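Side-chain contacts in cytosolic phospholipase A2 delta (Homo sapiens, PDB 5IZ5), which catalyses the calcium-dependent hydrolysis of glycerophospholipids at the sn-2 position, with a preference for linoleic acid there: residues R317-D322 with T806-R811; E417-Q422 with F428-A433; V435-L440 with E521-F526; F494-A499 with Q632-P637; Q617-C620 with D624-T627. The protein carries 3 engineered substitutions. One frame throughout, in Å; residues are numbered along the deposited sequence.

Interaction 1 of 5, residues R317-D322 with T806-R811; sequences RDLQED and TALKHR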
# COMPACT_ATOMS: atom_id res chain seq x y z
N ARG B 317 -15.07 -37.50 -17.00
CA ARG B 317 -16.31 -36.81 -16.67
C ARG B 317 -16.14 -35.30 -16.46
O ARG B 317 -15.06 -34.72 -16.65
CB ARG B 317 -16.96 -37.46 -15.44
CG ARG B 317 -18.47 -37.63 -15.59
CD ARG B 317 -18.97 -38.97 -15.09
NE ARG B 317 -19.43 -38.94 -13.69
CZ ARG B 317 -19.48 -40.01 -12.88
NH1 ARG B 317 -19.08 -41.21 -13.28
NH2 ARG B 317 -19.93 -39.86 -11.64
N ASP B 318 -17.26 -34.67 -16.13
CA ASP B 318 -17.28 -33.25 -15.82
C ASP B 318 -16.90 -33.02 -14.37
O ASP B 318 -17.31 -33.76 -13.48
CB ASP B 318 -18.67 -32.68 -16.10
CG ASP B 318 -19.03 -32.74 -17.56
OD1 ASP B 318 -20.21 -33.03 -17.85
OD2 ASP B 318 -18.13 -32.53 -18.40
N LEU B 319 -16.11 -31.97 -14.16
CA LEU B 319 -15.66 -31.63 -12.82
C LEU B 319 -16.72 -30.95 -11.99
O LEU B 319 -17.41 -30.04 -12.44
CB LEU B 319 -14.42 -30.72 -12.88
CG LEU B 319 -13.16 -31.43 -13.38
CD1 LEU B 319 -12.07 -30.40 -13.64
CD2 LEU B 319 -12.69 -32.48 -12.38
N GLN B 320 -16.84 -31.44 -10.76
CA GLN B 320 -17.59 -30.81 -9.71
C GLN B 320 -16.89 -29.52 -9.28
O GLN B 320 -15.66 -29.41 -9.33
CB GLN B 320 -17.76 -31.81 -8.53
CG GLN B 320 -16.50 -32.52 -7.96
CD GLN B 320 -15.74 -33.46 -8.91
OE1 GLN B 320 -15.75 -33.28 -10.12
NE2 GLN B 320 -15.03 -34.45 -8.34
N GLU B 321 -17.67 -28.52 -8.87
CA GLU B 321 -17.14 -27.20 -8.48
C GLU B 321 -16.03 -27.32 -7.42
O GLU B 321 -14.99 -26.67 -7.53
CB GLU B 321 -18.26 -26.30 -7.93
CG GLU B 321 -18.28 -24.92 -8.60
CD GLU B 321 -18.29 -23.74 -7.63
OE1 GLU B 321 -18.85 -22.66 -7.96
OE2 GLU B 321 -17.71 -23.89 -6.54
N ASP B 322 -16.29 -28.14 -6.41
CA ASP B 322 -15.35 -28.42 -5.33
C ASP B 322 -14.09 -29.18 -5.75
O ASP B 322 -13.15 -29.28 -4.97
CB ASP B 322 -16.05 -29.22 -4.22
CG ASP B 322 -16.62 -30.53 -4.74
OD1 ASP B 322 -17.85 -30.58 -4.99
OD2 ASP B 322 -15.85 -31.50 -4.92
N THR B 806 -2.15 -33.83 -10.49
CA THR B 806 -1.90 -33.95 -9.06
C THR B 806 -2.75 -32.95 -8.27
O THR B 806 -3.34 -33.31 -7.25
CB THR B 806 -0.42 -33.71 -8.72
OG1 THR B 806 0.40 -34.50 -9.58
CG2 THR B 806 -0.14 -34.06 -7.27
N ALA B 807 -2.82 -31.71 -8.75
CA ALA B 807 -3.65 -30.68 -8.13
C ALA B 807 -5.09 -31.15 -8.08
O ALA B 807 -5.79 -30.94 -7.08
CB ALA B 807 -3.54 -29.37 -8.89
N LEU B 808 -5.54 -31.77 -9.17
CA LEU B 808 -6.89 -32.30 -9.26
C LEU B 808 -7.12 -33.39 -8.20
O LEU B 808 -8.10 -33.34 -7.47
CB LEU B 808 -7.15 -32.86 -10.67
CG LEU B 808 -8.59 -33.11 -11.08
CD1 LEU B 808 -9.41 -31.84 -11.01
CD2 LEU B 808 -8.63 -33.69 -12.48
N LYS B 809 -6.21 -34.35 -8.11
CA LYS B 809 -6.32 -35.44 -7.13
C LYS B 809 -6.42 -34.90 -5.71
O LYS B 809 -7.28 -35.32 -4.95
CB LYS B 809 -5.12 -36.38 -7.24
CG LYS B 809 -5.16 -37.24 -8.49
CD LYS B 809 -3.89 -38.05 -8.70
CE LYS B 809 -3.60 -38.28 -10.18
NZ LYS B 809 -2.37 -39.10 -10.38
N HIS B 810 -5.54 -33.97 -5.38
CA HIS B 810 -5.52 -33.34 -4.06
C HIS B 810 -6.86 -32.70 -3.70
O HIS B 810 -7.25 -32.72 -2.53
CB HIS B 810 -4.38 -32.31 -4.01
CG HIS B 810 -4.47 -31.35 -2.86
ND1 HIS B 810 -4.58 -29.98 -3.02
CD2 HIS B 810 -4.48 -31.57 -1.52
CE1 HIS B 810 -4.65 -29.41 -1.83
NE2 HIS B 810 -4.59 -30.35 -0.91
N ARG B 811 -7.57 -32.16 -4.69
CA ARG B 811 -8.87 -31.53 -4.45
C ARG B 811 -10.03 -32.52 -4.50
O ARG B 811 -9.87 -33.70 -4.19
CB ARG B 811 -9.11 -30.40 -5.45
CG ARG B 811 -8.46 -29.10 -5.06
CD ARG B 811 -9.42 -27.97 -5.29
NE ARG B 811 -10.36 -27.88 -4.18
CZ ARG B 811 -11.32 -26.96 -4.09
NH1 ARG B 811 -11.48 -26.04 -5.04
NH2 ARG B 811 -12.13 -26.97 -3.04

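Interaction 2 of 5, residues E417-Q422 with F428-A433; sequences ELRAEQ and FVDLWA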
# COMPACT_ATOMS: atom_id res chain seq x y z
N GLU B 417 1.52 20.79 -13.97
CA GLU B 417 1.04 22.09 -13.48
C GLU B 417 -0.43 22.04 -13.08
O GLU B 417 -0.80 22.55 -12.03
CB GLU B 417 1.24 23.18 -14.54
CG GLU B 417 2.69 23.57 -14.74
CD GLU B 417 3.19 24.64 -13.78
OE1 GLU B 417 2.39 25.22 -13.01
OE2 GLU B 417 4.40 24.92 -13.81
N LEU B 418 -1.26 21.41 -13.91
CA LEU B 418 -2.68 21.27 -13.59
C LEU B 418 -2.86 20.45 -12.33
O LEU B 418 -3.55 20.88 -11.41
CB LEU B 418 -3.50 20.70 -14.76
CG LEU B 418 -4.94 20.26 -14.47
CD1 LEU B 418 -5.83 21.46 -14.21
CD2 LEU B 418 -5.50 19.43 -15.61
N ARG B 419 -2.20 19.30 -12.27
CA ARG B 419 -2.26 18.42 -11.11
C ARG B 419 -1.93 19.15 -9.82
O ARG B 419 -2.61 18.99 -8.81
CB ARG B 419 -1.32 17.22 -11.26
CG ARG B 419 -1.81 16.21 -12.29
CD ARG B 419 -0.83 15.06 -12.48
NE ARG B 419 -0.70 14.26 -11.27
CZ ARG B 419 -1.59 13.36 -10.85
NH1 ARG B 419 -2.69 13.11 -11.56
NH2 ARG B 419 -1.38 12.69 -9.73
N ALA B 420 -0.87 19.96 -9.87
CA ALA B 420 -0.46 20.75 -8.71
C ALA B 420 -1.57 21.70 -8.27
O ALA B 420 -1.88 21.79 -7.09
CB ALA B 420 0.82 21.52 -9.04
N GLU B 421 -2.17 22.41 -9.23
CA GLU B 421 -3.28 23.32 -8.93
C GLU B 421 -4.49 22.57 -8.37
O GLU B 421 -5.22 23.10 -7.54
CB GLU B 421 -3.68 24.11 -10.17
CG GLU B 421 -2.61 25.11 -10.60
CD GLU B 421 -2.46 26.32 -9.69
OE1 GLU B 421 -3.21 26.46 -8.69
OE2 GLU B 421 -1.58 27.15 -9.97
N GLN B 422 -4.70 21.34 -8.84
CA GLN B 422 -5.76 20.48 -8.32
C GLN B 422 -5.48 19.97 -6.90
O GLN B 422 -6.37 19.42 -6.26
CB GLN B 422 -5.99 19.29 -9.25
CG GLN B 422 -6.88 19.61 -10.43
CD GLN B 422 -6.72 18.64 -11.58
OE1 GLN B 422 -5.79 17.83 -11.61
NE2 GLN B 422 -7.63 18.72 -12.54
N PHE B 428 8.62 12.12 -8.10
CA PHE B 428 9.29 11.39 -9.17
C PHE B 428 8.33 10.38 -9.82
O PHE B 428 8.39 10.15 -11.03
CB PHE B 428 10.51 10.63 -8.63
CG PHE B 428 11.78 11.42 -8.63
CD1 PHE B 428 11.92 12.49 -7.76
CD2 PHE B 428 12.86 11.08 -9.45
CE1 PHE B 428 13.09 13.23 -7.72
CE2 PHE B 428 14.03 11.82 -9.42
CZ PHE B 428 14.14 12.90 -8.55
N VAL B 429 7.46 9.79 -9.01
CA VAL B 429 6.48 8.83 -9.48
C VAL B 429 5.54 9.44 -10.51
O VAL B 429 5.19 8.79 -11.48
CB VAL B 429 5.66 8.25 -8.31
CG1 VAL B 429 4.40 7.55 -8.81
CG2 VAL B 429 6.52 7.30 -7.50
N ASP B 430 5.18 10.70 -10.31
CA ASP B 430 4.29 11.38 -11.24
C ASP B 430 4.96 11.58 -12.59
O ASP B 430 4.31 11.38 -13.62
CB ASP B 430 3.81 12.71 -10.67
CG ASP B 430 3.01 12.52 -9.40
OD1 ASP B 430 1.88 12.02 -9.48
OD2 ASP B 430 3.52 12.86 -8.32
N LEU B 431 6.24 11.95 -12.59
CA LEU B 431 6.93 12.14 -13.87
C LEU B 431 7.15 10.79 -14.54
O LEU B 431 7.00 10.66 -15.75
CB LEU B 431 8.27 12.85 -13.70
CG LEU B 431 9.04 13.09 -15.00
CD1 LEU B 431 8.23 13.93 -15.99
CD2 LEU B 431 10.37 13.75 -14.71
N TRP B 432 7.54 9.80 -13.74
CA TRP B 432 7.78 8.46 -14.25
C TRP B 432 6.50 7.89 -14.89
O TRP B 432 6.57 7.24 -15.93
CB TRP B 432 8.30 7.56 -13.14
CG TRP B 432 8.36 6.11 -13.47
CD1 TRP B 432 7.82 5.10 -12.74
CD2 TRP B 432 9.00 5.50 -14.60
NE1 TRP B 432 8.07 3.90 -13.34
CE2 TRP B 432 8.80 4.12 -14.49
CE3 TRP B 432 9.73 6.00 -15.69
CZ2 TRP B 432 9.30 3.21 -15.42
CZ3 TRP B 432 10.23 5.09 -16.63
CH2 TRP B 432 10.01 3.71 -16.49
N ALA B 433 5.35 8.20 -14.29
CA ALA B 433 4.07 7.79 -14.85
C ALA B 433 3.89 8.28 -16.27
O ALA B 433 3.51 7.51 -17.16
CB ALA B 433 2.93 8.27 -13.98
O HOH W 1 0.70 12.90 -7.19

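Interaction 3 of 5, residues V435-L440 with E521-F526; sequences VLESML and EPRICF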
# COMPACT_ATOMS: atom_id res chain seq x y z
N VAL B 435 6.22 9.54 -18.42
CA VAL B 435 7.28 9.05 -19.27
C VAL B 435 7.08 7.58 -19.65
O VAL B 435 7.19 7.22 -20.82
CB VAL B 435 8.64 9.23 -18.56
CG1 VAL B 435 9.73 8.39 -19.20
CG2 VAL B 435 9.01 10.71 -18.54
N LEU B 436 6.78 6.76 -18.65
CA LEU B 436 6.49 5.35 -18.88
C LEU B 436 5.31 5.21 -19.85
O LEU B 436 5.37 4.43 -20.79
CB LEU B 436 6.17 4.65 -17.57
CG LEU B 436 5.76 3.19 -17.65
CD1 LEU B 436 6.86 2.34 -18.29
CD2 LEU B 436 5.40 2.66 -16.27
N GLU B 437 4.26 6.00 -19.62
CA GLU B 437 3.10 6.00 -20.50
C GLU B 437 3.50 6.30 -21.94
O GLU B 437 3.04 5.63 -22.87
CB GLU B 437 2.05 7.01 -20.03
CG GLU B 437 0.75 6.96 -20.81
CD GLU B 437 -0.28 7.95 -20.30
OE1 GLU B 437 0.05 9.15 -20.17
OE2 GLU B 437 -1.43 7.53 -20.03
N SER B 438 4.33 7.32 -22.12
CA SER B 438 4.85 7.70 -23.43
C SER B 438 5.66 6.57 -24.10
O SER B 438 5.57 6.36 -25.32
CB SER B 438 5.72 8.98 -23.32
OG SER B 438 4.91 10.14 -23.30
N MET B 439 6.45 5.84 -23.32
CA MET B 439 7.29 4.77 -23.86
C MET B 439 6.47 3.55 -24.27
O MET B 439 6.72 2.94 -25.31
CB MET B 439 8.37 4.38 -22.86
CG MET B 439 9.37 5.49 -22.59
SD MET B 439 10.58 5.05 -21.33
CE MET B 439 12.04 4.90 -22.34
N LEU B 440 5.49 3.19 -23.44
CA LEU B 440 4.64 2.03 -23.68
C LEU B 440 3.59 2.28 -24.77
O LEU B 440 3.27 1.36 -25.53
CB LEU B 440 3.96 1.59 -22.38
CG LEU B 440 4.63 0.53 -21.49
CD1 LEU B 440 6.15 0.56 -21.55
CD2 LEU B 440 4.13 0.65 -20.06
N GLU B 521 -10.32 8.79 -9.84
CA GLU B 521 -9.42 7.65 -10.05
C GLU B 521 -8.41 8.01 -11.13
O GLU B 521 -8.79 8.52 -12.18
CB GLU B 521 -10.19 6.40 -10.47
CG GLU B 521 -9.32 5.15 -10.60
CD GLU B 521 -10.08 3.92 -11.05
OE1 GLU B 521 -11.29 4.02 -11.33
OE2 GLU B 521 -9.46 2.83 -11.11
N PRO B 522 -7.12 7.77 -10.88
CA PRO B 522 -6.15 8.13 -11.90
C PRO B 522 -6.09 7.15 -13.07
O PRO B 522 -6.56 6.03 -12.98
CB PRO B 522 -4.83 8.11 -11.15
CG PRO B 522 -5.04 7.12 -10.07
CD PRO B 522 -6.47 7.27 -9.66
N ARG B 523 -5.52 7.64 -14.15
CA ARG B 523 -5.11 6.85 -15.30
C ARG B 523 -4.18 5.73 -14.82
O ARG B 523 -3.42 5.91 -13.87
CB ARG B 523 -4.35 7.79 -16.25
CG ARG B 523 -4.64 7.59 -17.71
CD ARG B 523 -4.48 8.88 -18.50
NE ARG B 523 -3.10 9.37 -18.58
CZ ARG B 523 -2.67 10.55 -18.11
NH1 ARG B 523 -3.49 11.40 -17.48
NH2 ARG B 523 -1.40 10.90 -18.27
N ILE B 524 -4.22 4.57 -15.49
CA ILE B 524 -3.48 3.40 -15.01
C ILE B 524 -1.95 3.57 -14.99
O ILE B 524 -1.28 2.95 -14.17
CB ILE B 524 -3.85 2.08 -15.75
CG1 ILE B 524 -3.25 0.88 -15.00
CG2 ILE B 524 -3.39 2.10 -17.20
CD1 ILE B 524 -4.24 -0.19 -14.63
N CYS B 525 -1.42 4.44 -15.85
CA CYS B 525 0.02 4.72 -15.84
C CYS B 525 0.51 5.21 -14.47
O CYS B 525 1.67 4.98 -14.13
CB CYS B 525 0.41 5.73 -16.92
SG CYS B 525 -0.34 7.37 -16.78
N PHE B 526 -0.36 5.84 -13.69
CA PHE B 526 0.00 6.31 -12.35
C PHE B 526 0.14 5.16 -11.37
O PHE B 526 0.95 5.22 -10.46
CB PHE B 526 -0.97 7.38 -11.83
CG PHE B 526 -0.87 8.66 -12.58
CD1 PHE B 526 0.08 9.62 -12.23
CD2 PHE B 526 -1.68 8.90 -13.68
CE1 PHE B 526 0.20 10.80 -12.95
CE2 PHE B 526 -1.57 10.08 -14.40
CZ PHE B 526 -0.63 11.02 -14.04
O HOH W 2 -2.26 5.29 -18.58

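Interaction 4 of 5, residues F494-A499 with Q632-P637; sequences FLKYGA and QLDSMP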
# COMPACT_ATOMS: atom_id res chain seq x y z
N PHE B 494 -4.77 -3.59 2.48
CA PHE B 494 -3.71 -4.14 3.28
C PHE B 494 -4.06 -5.55 3.70
O PHE B 494 -5.06 -5.75 4.38
CB PHE B 494 -3.52 -3.31 4.56
CG PHE B 494 -2.88 -1.98 4.34
CD1 PHE B 494 -1.54 -1.80 4.67
CD2 PHE B 494 -3.61 -0.90 3.86
CE1 PHE B 494 -0.94 -0.57 4.50
CE2 PHE B 494 -3.01 0.33 3.68
CZ PHE B 494 -1.67 0.49 4.00
N LEU B 495 -3.21 -6.50 3.34
CA LEU B 495 -3.37 -7.88 3.79
C LEU B 495 -3.28 -7.98 5.33
O LEU B 495 -4.07 -8.66 5.97
CB LEU B 495 -2.32 -8.79 3.12
CG LEU B 495 -2.39 -8.90 1.58
CD1 LEU B 495 -1.20 -9.69 1.04
CD2 LEU B 495 -3.70 -9.52 1.12
N LYS B 496 -2.35 -7.25 5.94
CA LYS B 496 -2.16 -7.28 7.40
C LYS B 496 -3.38 -6.79 8.20
O LYS B 496 -3.71 -7.34 9.26
CB LYS B 496 -0.93 -6.44 7.77
CG LYS B 496 -0.49 -6.46 9.23
CD LYS B 496 0.14 -5.13 9.66
CE LYS B 496 1.58 -5.00 9.26
NZ LYS B 496 2.23 -3.91 10.03
N TYR B 497 -4.06 -5.75 7.71
CA TYR B 497 -5.15 -5.11 8.48
C TYR B 497 -6.55 -5.55 8.05
O TYR B 497 -7.56 -5.18 8.68
CB TYR B 497 -5.05 -3.58 8.38
CG TYR B 497 -3.75 -2.98 8.87
CD1 TYR B 497 -3.44 -2.94 10.22
CD2 TYR B 497 -2.86 -2.40 7.98
CE1 TYR B 497 -2.26 -2.37 10.66
CE2 TYR B 497 -1.68 -1.83 8.41
CZ TYR B 497 -1.38 -1.81 9.76
OH TYR B 497 -0.21 -1.25 10.19
N GLY B 498 -6.63 -6.32 6.96
CA GLY B 498 -7.91 -6.78 6.45
C GLY B 498 -8.84 -5.63 6.09
O GLY B 498 -10.02 -5.63 6.45
N ALA B 499 -8.31 -4.66 5.37
CA ALA B 499 -9.02 -3.41 5.11
C ALA B 499 -8.78 -2.98 3.68
O ALA B 499 -7.64 -2.83 3.25
CB ALA B 499 -8.56 -2.34 6.08
N GLN B 632 8.53 -6.18 16.13
CA GLN B 632 8.81 -5.13 17.12
C GLN B 632 7.95 -3.89 16.88
O GLN B 632 7.29 -3.40 17.79
CB GLN B 632 10.28 -4.71 17.07
CG GLN B 632 11.29 -5.87 17.06
CD GLN B 632 11.79 -6.28 18.44
OE1 GLN B 632 11.86 -7.48 18.75
NE2 GLN B 632 12.15 -5.31 19.27
N LEU B 633 7.99 -3.39 15.66
CA LEU B 633 7.15 -2.24 15.31
C LEU B 633 5.65 -2.52 15.41
O LEU B 633 4.86 -1.64 15.79
CB LEU B 633 7.53 -1.71 13.90
CG LEU B 633 7.90 -0.23 13.94
CD1 LEU B 633 8.86 0.17 12.83
CD2 LEU B 633 6.66 0.64 13.93
N ASP B 634 5.25 -3.75 15.10
CA ASP B 634 3.83 -4.11 15.13
C ASP B 634 3.28 -4.27 16.54
O ASP B 634 2.08 -4.06 16.77
CB ASP B 634 3.59 -5.36 14.28
CG ASP B 634 3.88 -5.11 12.81
OD1 ASP B 634 3.98 -3.94 12.38
OD2 ASP B 634 4.04 -6.09 12.06
N SER B 635 4.14 -4.59 17.50
CA SER B 635 3.72 -4.61 18.92
C SER B 635 3.48 -3.19 19.49
O SER B 635 3.07 -3.04 20.64
CB SER B 635 4.72 -5.39 19.80
OG SER B 635 5.89 -4.64 20.07
N MET B 636 3.74 -2.16 18.67
CA MET B 636 3.54 -0.76 19.04
C MET B 636 2.33 -0.19 18.30
O MET B 636 2.46 0.38 17.21
CB MET B 636 4.78 0.08 18.71
CG MET B 636 6.03 -0.34 19.47
SD MET B 636 5.94 -0.12 21.26
CE MET B 636 5.98 1.66 21.39
N PRO B 637 1.15 -0.32 18.90
CA PRO B 637 -0.06 0.02 18.17
C PRO B 637 -0.20 1.51 17.82
O PRO B 637 -0.72 1.84 16.76
CB PRO B 637 -1.18 -0.45 19.10
CG PRO B 637 -0.58 -0.34 20.46
CD PRO B 637 0.85 -0.73 20.29

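Interaction 5 of 5, residues Q617-C620 with D624-T627; sequences QDYC and DFST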
# COMPACT_ATOMS: atom_id res chain seq x y z
N GLN B 617 -8.20 -4.14 20.71
CA GLN B 617 -7.45 -4.48 21.92
C GLN B 617 -6.61 -5.75 21.77
O GLN B 617 -5.50 -5.84 22.29
CB GLN B 617 -8.40 -4.60 23.12
CG GLN B 617 -7.76 -5.02 24.44
CD GLN B 617 -6.64 -4.10 24.91
OE1 GLN B 617 -5.59 -4.58 25.32
NE2 GLN B 617 -6.85 -2.79 24.87
N ASP B 618 -7.12 -6.74 21.05
CA ASP B 618 -6.34 -7.96 20.87
C ASP B 618 -5.94 -8.18 19.41
O ASP B 618 -5.81 -9.32 18.95
CB ASP B 618 -6.98 -9.20 21.54
CG ASP B 618 -8.48 -9.18 21.52
OD1 ASP B 618 -9.13 -8.88 22.55
OD2 ASP B 618 -9.01 -9.50 20.45
N TYR B 619 -5.69 -7.08 18.69
CA TYR B 619 -5.18 -7.14 17.31
C TYR B 619 -3.96 -8.07 17.17
O TYR B 619 -3.85 -8.79 16.18
CB TYR B 619 -4.85 -5.74 16.77
CG TYR B 619 -3.53 -5.18 17.25
CD1 TYR B 619 -3.38 -4.68 18.54
CD2 TYR B 619 -2.43 -5.13 16.40
CE1 TYR B 619 -2.17 -4.16 18.97
CE2 TYR B 619 -1.22 -4.61 16.82
CZ TYR B 619 -1.09 -4.13 18.11
OH TYR B 619 0.11 -3.61 18.53
N CYS B 620 -3.06 -8.05 18.14
CA CYS B 620 -1.83 -8.87 18.08
C CYS B 620 -2.06 -10.36 17.96
O CYS B 620 -1.34 -11.04 17.24
CB CYS B 620 -0.94 -8.65 19.29
SG CYS B 620 0.27 -7.37 19.05
N ASP B 624 -4.38 -13.62 11.10
CA ASP B 624 -3.92 -12.94 9.89
C ASP B 624 -3.02 -11.75 10.13
O ASP B 624 -2.10 -11.52 9.36
CB ASP B 624 -5.11 -12.54 9.03
CG ASP B 624 -5.99 -13.71 8.67
OD1 ASP B 624 -5.43 -14.76 8.29
OD2 ASP B 624 -7.22 -13.60 8.78
N PHE B 625 -3.24 -10.99 11.20
CA PHE B 625 -2.36 -9.88 11.53
C PHE B 625 -1.00 -10.46 11.94
O PHE B 625 0.05 -9.99 11.50
CB PHE B 625 -2.91 -9.04 12.68
CG PHE B 625 -1.99 -7.95 13.12
CD1 PHE B 625 -1.99 -6.73 12.47
CD2 PHE B 625 -1.09 -8.15 14.16
CE1 PHE B 625 -1.13 -5.72 12.85
CE2 PHE B 625 -0.22 -7.14 14.55
CZ PHE B 625 -0.24 -5.93 13.89
N SER B 626 -1.06 -11.49 12.78
CA SER B 626 0.16 -12.18 13.25
C SER B 626 0.98 -12.74 12.09
O SER B 626 2.20 -12.69 12.11
CB SER B 626 -0.19 -13.30 14.24
OG SER B 626 -0.44 -12.77 15.54
N THR B 627 0.30 -13.23 11.05
CA THR B 627 0.98 -13.75 9.86
C THR B 627 1.85 -12.68 9.24
O THR B 627 2.99 -12.94 8.88
CB THR B 627 -0.02 -14.21 8.81
OG1 THR B 627 -0.83 -15.26 9.34
CG2 THR B 627 0.67 -14.70 7.55

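Interaction 1 of 5, residues R317-D322 with T806-R811
Leu319 and Leu808 meet through their methyl groups, and Asp322 and Arg811 meet a few residues further on. The two leucine side chains approach at a slant. CD2 of Leu319 lies 3.6 Å from CD1 of Leu808, and CD1 of Leu319 lies 4.0 Å from that same Leu808 methyl. One branch of Leu808 is therefore set against both methyls of Leu319. In Leu808, CG stands anti to the backbone N (chi1 -164°), which carries the branch off the helix toward the loop. The second meeting is of another kind. The backbone O of Asp322 sits above the centre of the Arg811 guanidinium, 3.1 Å from CZ. It is also 3.2 Å from NE of Arg811, but the N-H groups do not aim at it and no hydrogen bond forms. Contact over a face leaves the N-H groups directed outward in the plane, and NH1 gives its hydrogen bond to the O of Val324. The Arg811 chain bends at chi2 and chi3 to bring the flat group over the loop. This is a small surface contact in the catalytic domain, away from the active site. The loop 317-322 runs between helix 292-313 and strand 327-331, and Leu319 also packs on Leu309 of that helix. Helix 797-810, close to the C terminus, packs against the loop through Leu808, so Leu319 touches both helices.

Interaction 2 of 5, residues E417-Q422 with F428-A433
Arg419 and Asp430 form a salt bridge between two consecutive helices, 406-422 and 428-441, joined by a short loop. NH2 of Arg419 lies 3.3 Å from OD1 of Asp430. The hydrogen bond within this bridge is weak, with an angle of 131° at the hydrogen. The two side chains meet at a slant, and their guanidinium and carboxylate planes are 38° apart. The pair therefore lacks the flat two-pronged fit of a side-on bridge. A water bridges the same two atoms. It accepts from NH2 of Arg419 at 3.3 Å, in the plane of the guanidinium, and probably donates to OD1 of Asp430 at 2.7 Å. The pair connects the end region of one helix to the first turn of the next in this helix-loop-helix unit of the catalytic domain. OD2 of Asp430 accepts from the backbone N of Thr427, just before the helix. OD1 also accepts from NE2 of Gln604, in a loop distant along the chain. This buried carboxylate is thus held by several donors, and Arg419 supplies a positive charge beside it. The Arg419 chain bends at chi3 (65°), which swings the guanidinium toward the aspartate. The side chain also touches His424 in the connecting loop.

Interaction 3 of 5, residues V435-L440 with E521-F526
The guanidinium of Arg523 meets the carboxylate of Glu437 at its edge. CE2 of Phe526 lies over one face of the guanidinium, 3.7 Å above the plane and toward the rim. The two charged groups are nearly coplanar, 15° apart. They form a bidentate, side-on salt bridge that joins helix 428-441 to the start of helix 524-531 in the catalytic domain. NE of Arg523 donates to OE2 of Glu437 at 2.9 Å, in the guanidinium plane and nearly straight at 169°. That oxygen uses its syn lone pair. NH2 of Arg523 donates to OE1 of Glu437 at 3.0 Å, again from the syn side. Glu437 reaches across because CG is anti to the backbone N (chi1 -173°) and the chain stays extended beyond it. Glu437 is buried, and its OE2 also accepts from the backbone N of Met445. The other end of the guanidinium is engaged too: NH1 of Arg523 pairs with Glu415 of helix 406-422. With an alanine in place of Glu437, NE and NH2 of Arg523 would probably lose their bonds to this carboxylate, and the water at Cys525 would lose this acceptor. Cys525 packs along the glutamate stem, its CB 3.7 Å from CB of Glu437. A water completes the contact, donating to OE2 of Glu437 at 2.8 Å and accepting from the backbone N of Cys525 at 3.0 Å.

Interaction 4 of 5, residues F494-A499 with Q632-P637
Lys496 and Asp634 form a buried salt bridge between the turn joining strands 492-494 and 499-501 and the short helix 631-634. The turn carries a G1 beta bulge, in which Gly498 and Ala499 both face Phe494. The tight part is the ionic contact itself. NZ of Lys496 donates to OD1 of Asp634 at 2.9 Å. The ammonium sits above the carboxylate plane, 49° out of it. The second oxygen is more loosely placed, with OD2 of Asp634 3.5 Å from NZ of Lys496. The two side chains come from opposite directions, and the backbones stay well apart. Lys496 bends at chi2 and chi3 to bring its tip to the aspartate. Its stem is packed as well: CD of Lys496 lies 3.6 Å above the plane of the Tyr497 ring, toward the rim. NZ also forms a salt bridge with Glu483 of strand 482-487, its strongest polar partner, so the buried lysine has two carboxylate partners. The looser part is the chain round Asp634, where Gln632 is exposed and Ser635 partly so. There the chain leaves the helix, and OG of Ser635 donates to the backbone O of Gln632 at 2.9 Å, tilted 25° from the carbonyl plane.

Interaction 5 of 5, residues Q617-C620 with D624-T627
Tyr619 turns the edge of its ring to the face of Phe625. The ring centres are 4.9 Å apart and the planes stand at 73°, an offset edge-to-face pair. The touching edge is the CD2-CE2 side of the tyrosine: CE2 of Tyr619 is 3.4 Å from CZ of Phe625, and CD2 lies over the phenylalanine face toward its rim. In Tyr619, CG sits between the backbone N and the carbonyl carbon (chi1 79°), which brings that edge round to Phe625. In Phe625, CG is anti to the backbone N (chi1 176°), which sends the ring from the helix toward the loop. SG of Cys620 lies over one face of the Tyr619 ring, 3.6 Å above it and toward the rim. With an alanine in place of Phe625, a gap would probably open beside the tyrosine and leave its ring less firmly held in rotation. At the far end of that ring, OH hydrogen-bonds to the backbone O of Asp634. Beside the aromatic pair, the O of Cys620 and OG of Ser626 are 2.6 Å apart. The contact folds the loop after strand 614-615 back on helix 623-628, a local loop-helix packing within the catalytic domain.

From the N-terminal side, interaction 1 opens first and closes last, joining the loop before strand 327-331 to the C-terminal helix 797-810. The other four contacts nest inside its loop. Interaction 2 closes a short loop between consecutive helices. Interaction 3 follows in series, using the same helix 428-441 and bringing in helix 524-531. The two touch, with Phe526 packing on Ala433 and Arg419. Interaction 4 opens before interaction 3 closes, so these two cross; it ties the turn between strands 492-494 and 499-501 to helix 631-634. Interaction 5, nested inside interaction 4, joins the loop after strand 614-615 to helix 623-628, and Phe625 packs on Lys496.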